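Local coordinates for protein LD10117p (PDB 5HJQ) that acts through its TBC domain as a GTPase-activating protein for Rab35 in synaptic vesicle protein turnover, the same domain binding phosphoinositides, at residues Q115-L120 against H206-E211; D132-E137 against E212-L217; Y198-I203 against D292-E297. One frame throughout, in Å; residues are numbered along the deposited sequence.

Contact 1: residues Q115-L120 against H206-E211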
# COMPACT_ATOMS: atom_id res chain seq x y z
N GLN A 115 -1.36 17.48 6.54
CA GLN A 115 -2.17 17.45 7.75
C GLN A 115 -3.11 16.24 7.82
O GLN A 115 -3.31 15.67 8.89
CB GLN A 115 -2.98 18.74 7.88
CG GLN A 115 -2.17 19.96 8.30
CD GLN A 115 -3.03 21.19 8.50
OE1 GLN A 115 -3.38 21.54 9.63
NE2 GLN A 115 -3.37 21.86 7.40
N LEU A 116 -3.69 15.88 6.68
CA LEU A 116 -4.69 14.81 6.64
C LEU A 116 -4.12 13.45 7.05
O LEU A 116 -4.68 12.76 7.90
CB LEU A 116 -5.31 14.70 5.25
CG LEU A 116 -6.36 13.60 5.03
CD1 LEU A 116 -7.45 13.66 6.09
CD2 LEU A 116 -6.97 13.71 3.64
N TRP A 117 -2.98 13.09 6.46
CA TRP A 117 -2.41 11.76 6.69
C TRP A 117 -1.87 11.51 8.11
O TRP A 117 -2.10 10.43 8.65
CB TRP A 117 -1.30 11.49 5.67
CG TRP A 117 -1.82 11.11 4.32
CD1 TRP A 117 -3.12 11.12 3.91
CD2 TRP A 117 -1.05 10.65 3.20
NE1 TRP A 117 -3.20 10.70 2.60
CE2 TRP A 117 -1.95 10.40 2.15
CE3 TRP A 117 0.32 10.42 3.00
CZ2 TRP A 117 -1.53 9.94 0.90
CZ3 TRP A 117 0.73 9.96 1.76
CH2 TRP A 117 -0.19 9.73 0.73
N PRO A 118 -1.16 12.49 8.71
CA PRO A 118 -0.73 12.21 10.09
C PRO A 118 -1.88 11.99 11.06
O PRO A 118 -1.73 11.27 12.05
CB PRO A 118 0.05 13.47 10.47
CG PRO A 118 0.56 13.99 9.17
CD PRO A 118 -0.54 13.72 8.19
N MET A 119 -3.03 12.60 10.77
CA MET A 119 -4.21 12.43 11.61
C MET A 119 -4.85 11.05 11.40
O MET A 119 -5.19 10.37 12.37
CB MET A 119 -5.23 13.52 11.32
CG MET A 119 -6.51 13.38 12.12
SD MET A 119 -7.70 14.70 11.80
CE MET A 119 -8.04 14.45 10.06
N LEU A 120 -5.03 10.67 10.14
CA LEU A 120 -5.63 9.37 9.81
C LEU A 120 -4.85 8.22 10.44
O LEU A 120 -5.44 7.32 11.04
CB LEU A 120 -5.71 9.18 8.30
CG LEU A 120 -6.59 10.15 7.51
CD1 LEU A 120 -6.54 9.83 6.02
CD2 LEU A 120 -8.02 10.09 8.02
N HIS A 206 6.68 11.87 1.13
CA HIS A 206 6.40 12.78 0.02
C HIS A 206 5.53 13.96 0.45
O HIS A 206 5.34 14.90 -0.33
CB HIS A 206 5.72 12.03 -1.13
CG HIS A 206 6.66 11.22 -1.97
ND1 HIS A 206 7.24 10.05 -1.53
CD2 HIS A 206 7.12 11.42 -3.23
CE1 HIS A 206 8.01 9.56 -2.48
NE2 HIS A 206 7.96 10.37 -3.52
N PHE A 207 5.00 13.92 1.66
CA PHE A 207 4.01 14.91 2.08
C PHE A 207 4.22 15.42 3.51
O PHE A 207 3.58 16.40 3.91
CB PHE A 207 2.61 14.33 1.95
CG PHE A 207 2.29 13.83 0.58
CD1 PHE A 207 1.94 14.72 -0.43
CD2 PHE A 207 2.33 12.48 0.28
CE1 PHE A 207 1.65 14.27 -1.70
CE2 PHE A 207 2.04 12.02 -0.99
CZ PHE A 207 1.70 12.91 -1.98
N MET A 208 5.09 14.78 4.27
CA MET A 208 5.33 15.20 5.65
C MET A 208 6.81 15.10 6.02
O MET A 208 7.65 14.72 5.20
CB MET A 208 4.49 14.38 6.62
CG MET A 208 4.92 12.92 6.72
SD MET A 208 3.74 11.92 7.66
CE MET A 208 2.34 11.93 6.53
N SER A 209 7.13 15.45 7.26
CA SER A 209 8.51 15.41 7.73
C SER A 209 8.91 13.99 8.13
O SER A 209 8.07 13.10 8.22
CB SER A 209 8.70 16.35 8.92
OG SER A 209 7.93 15.94 10.03
N GLU A 210 10.20 13.81 8.37
CA GLU A 210 10.75 12.52 8.76
C GLU A 210 10.12 11.99 10.04
O GLU A 210 9.75 10.82 10.12
CB GLU A 210 12.27 12.63 8.95
CG GLU A 210 12.89 11.49 9.72
CD GLU A 210 14.41 11.46 9.59
OE1 GLU A 210 14.96 12.34 8.90
OE2 GLU A 210 15.04 10.56 10.19
N GLU A 211 10.00 12.85 11.04
CA GLU A 211 9.45 12.46 12.33
C GLU A 211 7.96 12.14 12.23
O GLU A 211 7.47 11.21 12.87
CB GLU A 211 9.68 13.54 13.39
CG GLU A 211 9.16 13.15 14.76
CD GLU A 211 9.50 14.16 15.83
OE1 GLU A 211 9.86 15.31 15.47
OE2 GLU A 211 9.40 13.82 17.02

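Contact 2: residues D132-E137 against E212-L217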
# COMPACT_ATOMS: atom_id res chain seq x y z
N ASP A 132 7.04 13.19 22.70
CA ASP A 132 7.05 14.33 21.78
C ASP A 132 8.31 14.35 20.91
O ASP A 132 8.26 14.76 19.75
N GLY A 133 9.42 13.90 21.47
CA GLY A 133 10.67 13.83 20.73
C GLY A 133 11.24 12.42 20.73
O GLY A 133 12.43 12.23 20.47
N PHE A 134 10.37 11.45 21.00
CA PHE A 134 10.76 10.05 21.14
C PHE A 134 11.58 9.52 19.96
O PHE A 134 12.52 8.76 20.15
CB PHE A 134 9.51 9.18 21.33
CG PHE A 134 9.81 7.76 21.69
CD1 PHE A 134 10.31 7.44 22.94
CD2 PHE A 134 9.57 6.73 20.79
CE1 PHE A 134 10.59 6.13 23.28
CE2 PHE A 134 9.84 5.42 21.12
CZ PHE A 134 10.35 5.11 22.37
N TYR A 135 11.21 9.94 18.76
CA TYR A 135 11.91 9.51 17.55
C TYR A 135 13.41 9.79 17.61
O TYR A 135 14.23 8.90 17.39
CB TYR A 135 11.32 10.18 16.31
CG TYR A 135 12.02 9.78 15.03
CD1 TYR A 135 12.04 8.46 14.61
CD2 TYR A 135 12.67 10.73 14.25
CE1 TYR A 135 12.68 8.09 13.44
CE2 TYR A 135 13.31 10.36 13.07
CZ TYR A 135 13.31 9.04 12.68
OH TYR A 135 13.95 8.65 11.52
N TRP A 136 13.75 11.04 17.90
CA TRP A 136 15.15 11.47 17.87
C TRP A 136 15.97 10.82 18.97
O TRP A 136 17.18 10.64 18.82
CB TRP A 136 15.22 12.99 17.96
CG TRP A 136 14.52 13.61 16.79
CD1 TRP A 136 13.35 14.30 16.81
CD2 TRP A 136 14.94 13.56 15.43
NE1 TRP A 136 13.02 14.70 15.54
CE2 TRP A 136 13.98 14.25 14.67
CE3 TRP A 136 16.04 12.99 14.77
CZ2 TRP A 136 14.09 14.40 13.29
CZ3 TRP A 136 16.15 13.14 13.40
CH2 TRP A 136 15.18 13.84 12.68
N GLU A 137 15.32 10.45 20.07
CA GLU A 137 15.97 9.64 21.08
C GLU A 137 16.41 8.31 20.47
O GLU A 137 17.55 7.89 20.63
CB GLU A 137 15.04 9.40 22.27
CG GLU A 137 15.69 8.62 23.40
CD GLU A 137 16.91 9.33 23.96
OE1 GLU A 137 16.83 10.55 24.19
OE2 GLU A 137 17.95 8.65 24.15
N GLU A 212 7.23 12.92 11.43
CA GLU A 212 5.81 12.68 11.24
C GLU A 212 5.56 11.35 10.52
O GLU A 212 4.65 10.60 10.88
CB GLU A 212 5.16 13.82 10.46
CG GLU A 212 4.74 14.98 11.34
CD GLU A 212 4.28 16.19 10.54
OE1 GLU A 212 5.01 16.59 9.60
OE2 GLU A 212 3.20 16.73 10.84
N ALA A 213 6.38 11.07 9.52
CA ALA A 213 6.32 9.80 8.80
C ALA A 213 6.50 8.64 9.77
O ALA A 213 5.74 7.67 9.72
CB ALA A 213 7.38 9.74 7.71
N TYR A 214 7.48 8.76 10.66
CA TYR A 214 7.72 7.74 11.67
C TYR A 214 6.49 7.49 12.53
O TYR A 214 6.07 6.35 12.73
CB TYR A 214 8.88 8.12 12.58
CG TYR A 214 8.91 7.31 13.85
CD1 TYR A 214 9.38 6.00 13.84
CD2 TYR A 214 8.44 7.83 15.05
CE1 TYR A 214 9.39 5.24 14.99
CE2 TYR A 214 8.45 7.07 16.21
CZ TYR A 214 8.92 5.77 16.17
OH TYR A 214 8.95 5.00 17.31
N ILE A 215 5.91 8.58 13.05
CA ILE A 215 4.77 8.49 13.95
C ILE A 215 3.56 7.86 13.26
O ILE A 215 2.78 7.14 13.88
CB ILE A 215 4.40 9.87 14.52
CG1 ILE A 215 5.57 10.45 15.32
CG2 ILE A 215 3.18 9.78 15.41
CD1 ILE A 215 5.32 11.87 15.85
N CYS A 216 3.40 8.13 11.97
CA CYS A 216 2.39 7.44 11.17
C CYS A 216 2.65 5.94 11.15
O CYS A 216 1.75 5.14 11.42
CB CYS A 216 2.36 7.98 9.74
SG CYS A 216 1.56 9.57 9.57
N LEU A 217 3.88 5.57 10.82
CA LEU A 217 4.27 4.17 10.70
C LEU A 217 4.10 3.39 12.00
O LEU A 217 3.54 2.29 12.00
CB LEU A 217 5.72 4.07 10.23
CG LEU A 217 5.94 4.44 8.77
CD1 LEU A 217 7.32 5.00 8.53
CD2 LEU A 217 5.68 3.23 7.88

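Contact 3: residues Y198-I203 against D292-E297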
# COMPACT_ATOMS: atom_id res chain seq x y z
N TYR A 198 8.87 -0.40 3.90
CA TYR A 198 9.72 0.60 3.25
C TYR A 198 8.99 1.40 2.16
O TYR A 198 9.07 2.63 2.17
CB TYR A 198 10.98 -0.05 2.68
CG TYR A 198 12.08 0.92 2.32
CD1 TYR A 198 12.01 1.69 1.16
CD2 TYR A 198 13.20 1.07 3.13
CE1 TYR A 198 13.02 2.58 0.83
CE2 TYR A 198 14.20 1.96 2.81
CZ TYR A 198 14.11 2.71 1.66
OH TYR A 198 15.11 3.59 1.33
N PRO A 199 8.29 0.73 1.22
CA PRO A 199 7.58 1.52 0.19
C PRO A 199 6.59 2.52 0.77
O PRO A 199 6.43 3.61 0.22
CB PRO A 199 6.85 0.44 -0.62
CG PRO A 199 7.71 -0.75 -0.49
CD PRO A 199 8.23 -0.71 0.91
N ILE A 200 5.93 2.16 1.87
CA ILE A 200 4.97 3.05 2.52
C ILE A 200 5.69 4.24 3.15
O ILE A 200 5.24 5.39 3.04
CB ILE A 200 4.15 2.30 3.58
CG1 ILE A 200 3.22 1.28 2.93
CG2 ILE A 200 3.34 3.28 4.42
CD1 ILE A 200 2.33 0.55 3.92
N THR A 201 6.81 3.96 3.81
CA THR A 201 7.64 4.99 4.42
C THR A 201 8.02 6.05 3.40
O THR A 201 7.98 7.25 3.68
CB THR A 201 8.92 4.40 5.04
OG1 THR A 201 8.56 3.45 6.05
CG2 THR A 201 9.79 5.49 5.65
N SER A 202 8.39 5.60 2.20
CA SER A 202 8.72 6.50 1.11
C SER A 202 7.54 7.37 0.70
O SER A 202 7.70 8.54 0.40
CB SER A 202 9.23 5.70 -0.10
OG SER A 202 10.50 5.14 0.16
N ILE A 203 6.35 6.78 0.68
CA ILE A 203 5.14 7.49 0.29
C ILE A 203 4.79 8.59 1.29
O ILE A 203 4.49 9.72 0.91
CB ILE A 203 3.94 6.53 0.16
CG1 ILE A 203 4.18 5.53 -0.97
CG2 ILE A 203 2.66 7.31 -0.11
CD1 ILE A 203 3.02 4.58 -1.21
N ASP A 292 -4.82 7.45 0.69
CA ASP A 292 -5.83 8.27 1.37
C ASP A 292 -6.85 7.43 2.11
O ASP A 292 -7.13 7.66 3.29
CB ASP A 292 -6.55 9.19 0.38
CG ASP A 292 -5.69 10.34 -0.11
OD1 ASP A 292 -4.72 10.70 0.59
OD2 ASP A 292 -5.98 10.88 -1.19
N CYS A 293 -7.42 6.45 1.41
CA CYS A 293 -8.43 5.58 2.00
C CYS A 293 -7.80 4.51 2.88
O CYS A 293 -8.33 4.16 3.93
CB CYS A 293 -9.27 4.93 0.90
SG CYS A 293 -10.10 6.13 -0.18
N TYR A 294 -6.65 4.00 2.44
CA TYR A 294 -5.92 2.95 3.15
C TYR A 294 -5.55 3.34 4.57
O TYR A 294 -5.71 2.54 5.50
CB TYR A 294 -4.66 2.58 2.36
CG TYR A 294 -3.65 1.74 3.11
CD1 TYR A 294 -3.84 0.37 3.29
CD2 TYR A 294 -2.49 2.31 3.63
CE1 TYR A 294 -2.92 -0.40 3.96
CE2 TYR A 294 -1.56 1.54 4.31
CZ TYR A 294 -1.78 0.18 4.47
OH TYR A 294 -0.87 -0.61 5.14
N PHE A 295 -5.08 4.57 4.75
CA PHE A 295 -4.68 5.06 6.07
C PHE A 295 -5.87 5.22 7.01
O PHE A 295 -5.70 5.49 8.20
CB PHE A 295 -3.93 6.40 5.96
CG PHE A 295 -2.57 6.28 5.34
CD1 PHE A 295 -1.79 5.17 5.57
CD2 PHE A 295 -2.08 7.29 4.52
CE1 PHE A 295 -0.53 5.06 5.00
CE2 PHE A 295 -0.82 7.18 3.94
CZ PHE A 295 -0.05 6.06 4.18
N HIS A 296 -7.08 5.07 6.47
CA HIS A 296 -8.30 5.20 7.26
C HIS A 296 -8.98 3.85 7.47
O HIS A 296 -9.41 3.53 8.57
CB HIS A 296 -9.26 6.18 6.58
CG HIS A 296 -10.48 6.49 7.38
ND1 HIS A 296 -10.42 6.98 8.67
CD2 HIS A 296 -11.80 6.39 7.08
CE1 HIS A 296 -11.65 7.16 9.13
NE2 HIS A 296 -12.50 6.81 8.18
N GLU A 297 -9.07 3.07 6.39
CA GLU A 297 -9.79 1.80 6.42
C GLU A 297 -8.89 0.62 6.73
O GLU A 297 -9.26 -0.26 7.50
CB GLU A 297 -10.50 1.57 5.08
CG GLU A 297 -11.36 2.73 4.63
CD GLU A 297 -12.19 2.38 3.41
OE1 GLU A 297 -12.84 1.31 3.42
OE2 GLU A 297 -12.20 3.18 2.44

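Contact 1: residues Q115-L120 against H206-E211
Trp117 and Pro118 of helix 113-122 face Phe207 and Met208 of the loop before helix 210-221, the closest CA atoms, those of Pro118 and Met208, lying 8.1 Å apart. The helix is kinked at the proline, whose backbone N cannot bond to the preceding turn. In the all-helical TBC fold this loop joins helices 197-204 and 210-221, and Ser209 at its end is the N-cap of the latter. Trp117 meets both loop residues: the outer corner of its six-membered ring, CZ3, reaches Phe207 CD2 at 3.3 Å, the two ring planes steeply inclined at 74°. His206 CB lies over one face of the Phe207 ring, near its rim. At the other end of the indole, NE1 is hydrogen-bonded to Asp292 of helix 284-297, which should hold the ring's rotation. A leucine in place of Trp117 would probably leave Asp292 without this donor and open a gap beside Phe207. Met208 sets off with CG between its backbone N and carbonyl carbon (chi1 69°), and a bend at chi3 turns its methyl to the edge of the indole, near the ring plane. There CE touches two residues at once, 3.8 Å from both Trp117 CB and Pro118 CD.

Contact 2: residues D132-E137 against E212-L217
With CG opposite the backbone N in both residues (chi1 179° and 164°), Tyr135 and Tyr214 extend toward each other between their helices. Their CA atoms are 7.4 Å apart, and the rings come together obliquely, with planes 33° from each other and centroids 4.9 Å apart. Tyr135 sets one corner over a face of Tyr214, its CD1 standing 3.4 Å from Tyr214 CG, near the root of that ring and not over its centre. In return the CB of Tyr214 lies against the Tyr135 ring in an off-centre CH-pi contact, so the methylene and the ring of one tyrosine both pack on the other.

These segments join helix 134-143, whose N-cap position is held by Gly133, to the first turns of helix 210-221, two elements of the helical TBC domain; helix 171-187 adds Ile180 against Tyr135 and Leu184 against Tyr214. The far end of Tyr135 is polar but has its own mate: its hydroxyl is hydrogen-bonded to Glu210, which also forms a salt bridge with Arg179 of helix 171-187. That bond ties the phenol to the start of the very helix its ring packs on, and so should limit the swing of the side chain.

Phe134 extends the contact at its margin. The hydroxyl of Tyr214 approaches the edge of the Phe134 ring in the ring plane, with OH 3.9 Å from Phe134 CD2 and just as far from CE2, so that it sits evenly beside one ring bond. Tyr135 also lies against its neighbour in the helix, CD2 standing 3.7 Å above the plane of the Trp136 indole, over its centre.

Contact 3: residues Y198-I203 against D292-E297
Ile200 touches two aromatic residues of helix 284-297, each with a different branch. The closer approach is made by the long branch. With CG1 opposite the carbonyl carbon (chi1 -68°) and the chain then extended, CD1 is carried out to the phenol end of Tyr294, 3.6 Å from its OH and 4.0 Å from CE2. The two side chains come from opposite directions, and the methyl meets the tyrosine ring obliquely. The hydroxyl it touches is not left without a polar mate in this buried setting, being hydrogen-bonded to the backbone carbonyl of Phe228.

Beside this, the second branch makes a looser contact. Ile200 CG2 lies at the edge of the Phe295 ring, near its plane, and is 4.3 Å from CE1. The backbones stand well apart here, with 10.5 Å between the CA atoms of Ile200 and Phe295, so side chains alone span the distance between helices 197-204 and 284-297. This is interior helix packing of the TBC domain, the centre of the contact lying about 5 Å from that of the chain. Ile203, one turn after Ile200, points the same way but stays 5.2 Å from the segment 292-297, and its side chain packs instead on Trp117 of helix 113-122.

The remote side of helix 284-297 has a different character. Glu297, partly exposed and well removed from Ile200, touches the bound inositol trisphosphate and forms a salt bridge with Arg102, a phosphoinositide-binding residue. One turn earlier, Cys293 O accepts hydrogen bonds from both His296 N, at 3.0 Å, and Glu297 N, at 2.8 Å, in the last turn of the helix.

How the contacts relate
The three contacts cross along the chain and share neighbours. Contacts 1 and 2, with centres about 11 Å apart, both draw on helix 210-221; between them Met208 SD packs 3.3 Å from Ala213 N. Contact 1 meets contact 3, about 10 Å away between centres, at the indole of Trp117, whose CD2 is 3.6 Å from Phe295 CE2 in an edge-to-face pair. Contacts 2 and 3, with centres about 16 Å apart, join through Leu217, which packs on Thr201 and Ile200. Contact 3 alone reaches the inositol trisphosphate pocket, through Glu297, while the side chain of Tyr294 stays about 12 Å from the bound inositol trisphosphate. Contacts 1 and 2 lie away from that site.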